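Local coordinates for DUF2235 domain-containing protein (Pseudomonas aeruginosa, PDB 4O5P) that is a phospholipase effector of the type VI secretion system, thought to hydrolyse membrane phospholipids through an alpha/beta-hydrolase catalytic domain, at residues Lys518-Glu523 against Arg558-Glu563; Arg546-Ala549 against Gly553-Gln556. All blocks are in the same frame, centred on the assembly; numbering follows the deposited sequence.

Contact 1. Residues Lys518-Glu523 against Arg558-Glu563; sequences KRRSRE and RDLRVE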
ATOM      1  N   LYS A 518      22.959  -1.857  11.388  1.00 33.29           N
ATOM      2  CA  LYS A 518      22.558  -2.981  12.234  1.00 38.88           C
ATOM      3  C   LYS A 518      22.743  -2.627  13.706  1.00 38.37           C
ATOM      4  O   LYS A 518      21.772  -2.620  14.493  1.00 38.33           O
ATOM      5  CB  LYS A 518      23.379  -4.223  11.866  1.00 35.62           C
ATOM      6  CG  LYS A 518      22.799  -5.559  12.341  1.00 42.69           C
ATOM      7  CD  LYS A 518      23.631  -6.769  11.862  1.00 44.05           C
ATOM      8  CE  LYS A 518      23.434  -7.086  10.370  1.00 43.82           C
ATOM      9  NZ  LYS A 518      24.325  -6.335   9.416  1.00 38.63           N
ATOM     10  N   ARG A 519      23.984  -2.291  14.063  1.00 35.75           N
ATOM     11  CA  ARG A 519      24.285  -1.901  15.445  1.00 40.72           C
ATOM     12  C   ARG A 519      23.419  -0.724  15.934  1.00 37.22           C
ATOM     13  O   ARG A 519      22.794  -0.803  17.002  1.00 37.45           O
ATOM     14  CB  ARG A 519      25.776  -1.584  15.602  1.00 36.40           C
ATOM     15  CG  ARG A 519      26.173  -1.136  16.990  1.00 34.88           C
ATOM     16  CD  ARG A 519      25.913  -2.213  18.042  1.00 35.22           C
ATOM     17  NE  ARG A 519      25.996  -1.653  19.389  1.00 37.30           N
ATOM     18  CZ  ARG A 519      26.003  -2.359  20.518  1.00 38.74           C
ATOM     19  NH1 ARG A 519      25.934  -3.683  20.488  1.00 34.37           N
ATOM     20  NH2 ARG A 519      26.086  -1.729  21.686  1.00 37.58           N
ATOM     21  N   ARG A 520      23.369   0.346  15.144  1.00 34.14           N
ATOM     22  CA  ARG A 520      22.651   1.559  15.539  1.00 34.84           C
ATOM     23  C   ARG A 520      21.156   1.292  15.769  1.00 35.66           C
ATOM     24  O   ARG A 520      20.527   1.863  16.681  1.00 34.05           O
ATOM     25  CB  ARG A 520      22.849   2.638  14.477  1.00 30.31           C
ATOM     26  CG  ARG A 520      22.456   4.027  14.921  1.00 36.69           C
ATOM     27  CD  ARG A 520      23.226   4.428  16.164  1.00 37.34           C
ATOM     28  NE  ARG A 520      24.065   5.601  15.935  1.00 38.80           N
ATOM     29  CZ  ARG A 520      25.309   5.716  16.378  1.00 36.09           C
ATOM     30  NH1 ARG A 520      26.010   6.817  16.132  1.00 37.20           N
ATOM     31  NH2 ARG A 520      25.849   4.725  17.080  1.00 41.78           N
ATOM     32  N   SER A 521      20.604   0.404  14.947  1.00 34.98           N
ATOM     33  CA  SER A 521      19.193   0.048  15.010  1.00 38.56           C
ATOM     34  C   SER A 521      18.910  -0.758  16.264  1.00 38.56           C
ATOM     35  O   SER A 521      17.949  -0.477  16.978  1.00 36.28           O
ATOM     36  CB  SER A 521      18.784  -0.753  13.772  1.00 39.00           C
ATOM     37  OG  SER A 521      17.422  -1.148  13.855  1.00 39.85           O
ATOM     38  N   ARG A 522      19.742  -1.761  16.537  1.00 38.42           N
ATOM     39  CA  ARG A 522      19.552  -2.535  17.763  1.00 38.20           C
ATOM     40  C   ARG A 522      19.668  -1.650  19.014  1.00 40.03           C
ATOM     41  O   ARG A 522      18.929  -1.839  19.994  1.00 42.23           O
ATOM     42  CB  ARG A 522      20.536  -3.709  17.820  1.00 44.70           C
ATOM     43  CG  ARG A 522      20.262  -4.813  16.802  1.00 42.87           C
ATOM     44  CD  ARG A 522      21.457  -5.757  16.678  1.00 50.51           C
ATOM     45  NE  ARG A 522      21.262  -6.751  15.624  1.00 50.34           N
ATOM     46  CZ  ARG A 522      21.028  -8.044  15.841  1.00 55.51           C
ATOM     47  NH1 ARG A 522      20.975  -8.518  17.080  1.00 52.31           N
ATOM     48  NH2 ARG A 522      20.859  -8.867  14.811  1.00 61.15           N
ATOM     49  N   GLU A 523      20.581  -0.676  18.974  1.00 42.88           N
ATOM     50  CA  GLU A 523      20.703   0.296  20.062  1.00 39.57           C
ATOM     51  C   GLU A 523      19.395   1.050  20.237  1.00 39.56           C
ATOM     52  O   GLU A 523      18.882   1.180  21.354  1.00 36.65           O
ATOM     53  CB  GLU A 523      21.814   1.309  19.774  1.00 42.77           C
ATOM     54  CG  GLU A 523      23.238   0.827  20.056  1.00 40.92           C
ATOM     55  CD  GLU A 523      24.294   1.800  19.535  1.00 41.74           C
ATOM     56  OE1 GLU A 523      23.967   2.990  19.318  1.00 40.80           O
ATOM     57  OE2 GLU A 523      25.451   1.370  19.337  1.00 42.99           O
ATOM     58  N   ARG A 558      25.344  10.528  10.625  1.00 46.89           N
ATOM     59  CA  ARG A 558      24.001  11.100  10.690  1.00 45.54           C
ATOM     60  C   ARG A 558      23.214  10.856   9.396  1.00 45.43           C
ATOM     61  O   ARG A 558      22.034  11.190   9.315  1.00 49.22           O
ATOM     62  CB  ARG A 558      24.075  12.590  11.033  1.00 45.49           C
ATOM     63  CG  ARG A 558      24.884  13.400  10.037  1.00 52.07           C
ATOM     64  CD  ARG A 558      25.397  14.701  10.642  1.00 56.49           C
ATOM     65  NE  ARG A 558      25.184  15.834   9.739  1.00 63.23           N
ATOM     66  CZ  ARG A 558      25.998  16.172   8.740  1.00 60.54           C
ATOM     67  NH1 ARG A 558      27.098  15.468   8.497  1.00 57.26           N
ATOM     68  NH2 ARG A 558      25.710  17.224   7.982  1.00 63.23           N
ATOM     69  N   ASP A 559      23.861  10.262   8.394  1.00 41.18           N
ATOM     70  CA  ASP A 559      23.143   9.801   7.200  1.00 45.12           C
ATOM     71  C   ASP A 559      22.495   8.431   7.425  1.00 47.72           C
ATOM     72  O   ASP A 559      21.783   7.913   6.554  1.00 40.26           O
ATOM     73  CB  ASP A 559      24.061   9.760   5.975  1.00 43.48           C
ATOM     74  CG  ASP A 559      24.403  11.148   5.456  1.00 46.82           C
ATOM     75  OD1 ASP A 559      24.340  12.116   6.250  1.00 47.78           O
ATOM     76  OD2 ASP A 559      24.744  11.265   4.257  1.00 49.23           O
ATOM     77  N   LEU A 560      22.754   7.853   8.600  1.00 45.89           N
ATOM     78  CA  LEU A 560      22.102   6.611   9.015  1.00 46.70           C
ATOM     79  C   LEU A 560      20.643   6.881   9.337  1.00 41.84           C
ATOM     80  O   LEU A 560      20.337   7.705  10.198  1.00 45.47           O
ATOM     81  CB  LEU A 560      22.776   6.015  10.260  1.00 42.48           C
ATOM     82  CG  LEU A 560      23.857   4.943  10.114  1.00 43.84           C
ATOM     83  CD1 LEU A 560      24.417   4.498  11.488  1.00 40.20           C
ATOM     84  CD2 LEU A 560      23.309   3.766   9.337  1.00 36.45           C
ATOM     85  N   ARG A 561      19.748   6.181   8.649  1.00 38.71           N
ATOM     86  CA  ARG A 561      18.332   6.212   8.993  1.00 39.90           C
ATOM     87  C   ARG A 561      17.926   4.940   9.743  1.00 33.92           C
ATOM     88  O   ARG A 561      17.781   3.866   9.149  1.00 35.00           O
ATOM     89  CB  ARG A 561      17.463   6.417   7.743  1.00 35.56           C
ATOM     90  N   VAL A 562      17.749   5.080  11.053  1.00 34.61           N
ATOM     91  CA  VAL A 562      17.257   4.004  11.907  1.00 31.73           C
ATOM     92  C   VAL A 562      15.829   3.563  11.520  1.00 28.69           C
ATOM     93  O   VAL A 562      15.434   2.416  11.781  1.00 27.25           O
ATOM     94  CB  VAL A 562      17.329   4.440  13.401  1.00 34.34           C
ATOM     95  CG1 VAL A 562      15.956   4.412  14.082  1.00 34.25           C
ATOM     96  CG2 VAL A 562      18.376   3.620  14.172  1.00 35.27           C
ATOM     97  N   GLU A 563      15.077   4.466  10.884  1.00 26.25           N
ATOM     98  CA  GLU A 563      13.666   4.234  10.548  1.00 26.88           C
ATOM     99  C   GLU A 563      13.395   3.206   9.444  1.00 27.28           C
ATOM    100  O   GLU A 563      12.289   2.648   9.374  1.00 20.54           O
ATOM    101  CB  GLU A 563      12.993   5.544  10.151  1.00 23.99           C
ATOM    102  CG  GLU A 563      12.938   6.599  11.258  1.00 25.32           C
ATOM    103  CD  GLU A 563      14.032   7.652  11.127  1.00 28.54           C
ATOM    104  OE1 GLU A 563      15.107   7.358  10.557  1.00 21.13           O
ATOM    105  OE2 GLU A 563      13.811   8.783  11.601  1.00 29.49           O
TER
HETATM  106  O   HOH W   1      15.424   0.740  14.521  1.00 28.54           O
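The irregular chain 558-563 comes nearest the helical turn 518-523 at S521 and V562, whose CA atoms lie 5.4 Å apart, and no direct hydrogen bond joins the two segments. The contact is mostly apolar: an irregular connection lays two aliphatic side chains on one helix flank, beside an intrahelical salt-bridge network. V562 points its CG2 methyl into the helix surface, where it meets the carbonyl O of R520 at 3.7 Å and the CA of S521 at 3.8 Å. L560 presents one branch, CD1, to the root of the R520 side chain, 3.9 Å from R520 CB. R520 crosses both L560 and V562 at about a right angle. Its CG is anti to the backbone N (chi1 -165°), which turns the aliphatic base toward the loop, while bends further along carry the guanidinium off toward E523. There R520 NH2 reaches E523 OE1 at 3.4 Å in an i/i+3 salt bridge whose hydrogen bond is weak. E523 OE2 offers its anti lone pair to R519 NE at 3.1 Å, an i/i+4 pair, and lies only 13° out of the R519 guanidinium plane; one glutamate thus serves two arginines. A water bridges the segments, accepting from S521 OG at 2.8 Å and donating to V562 O at 3.2 Å. L560 also packs on W513 and H517, and V562 on Y524, all of helix 507-528, where H517 NE2 hydrogen-bonds R561 O. W544 of helix 538-550 touches R519 and R520, whereas R561 and E563 lean on helix 78-81 and E563 forms backbone hydrogen bonds with V122.

Contact 2. Residues Arg546-Ala549 against Gly553-Gln556; sequences RNVA and GEDQ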
ATOM      1  N   ARG A 546      36.467   0.674  11.905  1.00 34.35           N
ATOM      2  CA  ARG A 546      36.804   0.400  10.500  1.00 37.02           C
ATOM      3  C   ARG A 546      35.702   0.945   9.597  1.00 35.85           C
ATOM      4  O   ARG A 546      35.967   1.594   8.584  1.00 33.81           O
ATOM      5  CB  ARG A 546      36.910  -1.107  10.237  1.00 36.93           C
ATOM      6  CG  ARG A 546      38.192  -1.774  10.710  1.00 41.43           C
ATOM      7  CD  ARG A 546      38.373  -3.135  10.042  1.00 40.40           C
ATOM      8  NE  ARG A 546      37.798  -4.252  10.797  1.00 39.59           N
ATOM      9  CZ  ARG A 546      38.370  -4.816  11.865  1.00 39.87           C
ATOM     10  NH1 ARG A 546      39.521  -4.354  12.347  1.00 37.76           N
ATOM     11  NH2 ARG A 546      37.785  -5.836  12.472  1.00 34.40           N
ATOM     12  N   ASN A 547      34.461   0.662   9.986  1.00 37.90           N
ATOM     13  CA  ASN A 547      33.282   1.027   9.202  1.00 34.34           C
ATOM     14  C   ASN A 547      33.045   2.528   9.154  1.00 34.58           C
ATOM     15  O   ASN A 547      32.777   3.099   8.089  1.00 33.55           O
ATOM     16  CB  ASN A 547      32.052   0.297   9.755  1.00 30.73           C
ATOM     17  CG  ASN A 547      32.109  -1.189   9.500  1.00 29.99           C
ATOM     18  OD1 ASN A 547      32.732  -1.631   8.533  1.00 30.98           O
ATOM     19  ND2 ASN A 547      31.475  -1.972  10.364  1.00 27.89           N
ATOM     20  N   VAL A 548      33.152   3.161  10.318  1.00 31.52           N
ATOM     21  CA  VAL A 548      33.045   4.607  10.436  1.00 33.20           C
ATOM     22  C   VAL A 548      34.135   5.276   9.612  1.00 36.13           C
ATOM     23  O   VAL A 548      33.968   6.399   9.145  1.00 37.06           O
ATOM     24  CB  VAL A 548      33.132   5.043  11.911  1.00 33.56           C
ATOM     25  CG1 VAL A 548      33.126   6.558  12.047  1.00 38.32           C
ATOM     26  CG2 VAL A 548      31.984   4.443  12.691  1.00 36.95           C
ATOM     27  N   ALA A 549      35.249   4.575   9.418  1.00 35.86           N
ATOM     28  CA  ALA A 549      36.317   5.103   8.581  1.00 32.67           C
ATOM     29  C   ALA A 549      36.010   4.910   7.096  1.00 33.58           C
ATOM     30  O   ALA A 549      36.322   5.774   6.275  1.00 34.64           O
ATOM     31  CB  ALA A 549      37.659   4.466   8.953  1.00 34.49           C
ATOM     32  N   GLY A 553      34.122   9.353   8.098  1.00 42.68           N
ATOM     33  CA  GLY A 553      34.131   9.746   9.498  1.00 42.36           C
ATOM     34  C   GLY A 553      32.786   9.908  10.191  1.00 43.52           C
ATOM     35  O   GLY A 553      31.729   9.688   9.599  1.00 38.19           O
ATOM     36  N   GLU A 554      32.850  10.296  11.464  1.00 43.63           N
ATOM     37  CA  GLU A 554      31.681  10.443  12.330  1.00 45.04           C
ATOM     38  C   GLU A 554      30.621  11.353  11.723  1.00 41.67           C
ATOM     39  O   GLU A 554      29.426  11.107  11.880  1.00 44.31           O
ATOM     40  CB  GLU A 554      32.112  11.012  13.682  1.00 44.88           C
ATOM     41  CG  GLU A 554      31.123  10.757  14.809  1.00 50.79           C
ATOM     42  CD  GLU A 554      31.572   9.640  15.733  1.00 51.29           C
ATOM     43  OE1 GLU A 554      32.349   8.762  15.288  1.00 49.59           O
ATOM     44  OE2 GLU A 554      31.156   9.649  16.912  1.00 54.05           O
ATOM     45  N   ASP A 555      31.078  12.407  11.053  1.00 40.15           N
ATOM     46  CA  ASP A 555      30.227  13.303  10.274  1.00 44.73           C
ATOM     47  C   ASP A 555      29.156  12.535   9.504  1.00 44.23           C
ATOM     48  O   ASP A 555      27.980  12.885   9.533  1.00 45.42           O
ATOM     49  CB  ASP A 555      31.096  14.060   9.262  1.00 48.48           C
ATOM     50  CG  ASP A 555      30.866  15.556   9.287  1.00 53.52           C
ATOM     51  OD1 ASP A 555      31.565  16.246  10.059  1.00 50.81           O
ATOM     52  OD2 ASP A 555      30.003  16.043   8.521  1.00 55.83           O
ATOM     53  N   GLN A 556      29.581  11.476   8.826  1.00 41.50           N
ATOM     54  CA  GLN A 556      28.712  10.735   7.920  1.00 41.76           C
ATOM     55  C   GLN A 556      27.657   9.894   8.638  1.00 40.25           C
ATOM     56  O   GLN A 556      26.657   9.504   8.038  1.00 39.31           O
ATOM     57  CB  GLN A 556      29.560   9.855   6.993  1.00 37.90           C
ATOM     58  CG  GLN A 556      30.525  10.650   6.132  1.00 36.24           C
ATOM     59  CD  GLN A 556      29.841  11.805   5.430  1.00 41.12           C
ATOM     60  OE1 GLN A 556      30.116  12.968   5.715  1.00 43.00           O
ATOM     61  NE2 GLN A 556      28.931  11.491   4.516  1.00 42.81           N
TER
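V548 CG1 and E554 CG both stand anti to their backbone N, at chi1 176° and -159°, and a further bend at chi2 of E554 brings the two side chains within touching distance. The CG1 methyl of V548 rests against the peptide that joins G553 to E554, 3.8 Å from both G553 C and E554 N. E554 starts out away from the helix, but the chi2 bend brings its carboxylate back, leaving OE1 4.0 Å from V548 CG1. That approach is a van der Waals contact between an oxygen and a methyl group. The one polar link between the segments is made by backbone: G553 N donates to V548 O at 3.1 Å, with a bent N-H...O angle of 133° that marks it as weak. This bond reaches back five residues, across the end of helix 538-550, and ties the first residue of 553-556 to the last full turn. G553 has a positive phi with an extended psi, a conformation suited to glycine, and the chain then curls into a short turn in which Q556 N bonds to G553 O at 2.9 Å. D555 forms a salt bridge with R558, just beyond the turn. V548 also touches L516 of helix 507-528, against which N547 packs as well. One weak backbone hydrogen bond, and van der Waals contact of one methyl with a peptide group and a carboxylate oxygen, give the chain a modest, local hold as it leaves the helix at the protein surface.

In the fold
Contacts 1 and 2 have centres about 13 Å apart, and all four segments belong to the Tle1-like C-terminal region. Along the chain the order is 518-523, 546-549, 553-556 and 558-563, so both segments of contact 2 fall between those of contact 1. Helices 507-528 and 538-550 follow one another, and the chain after the second returns past the first: contact 2 lies where it leaves helix 538-550, and contact 1 lays its continuation along helix 507-528 before helix 571-587 begins. Contact 2 is the more peripheral, about 35 Å from the chain's centre to its own against about 24 Å for contact 1. Together they hold one connecting loop against two successive helices.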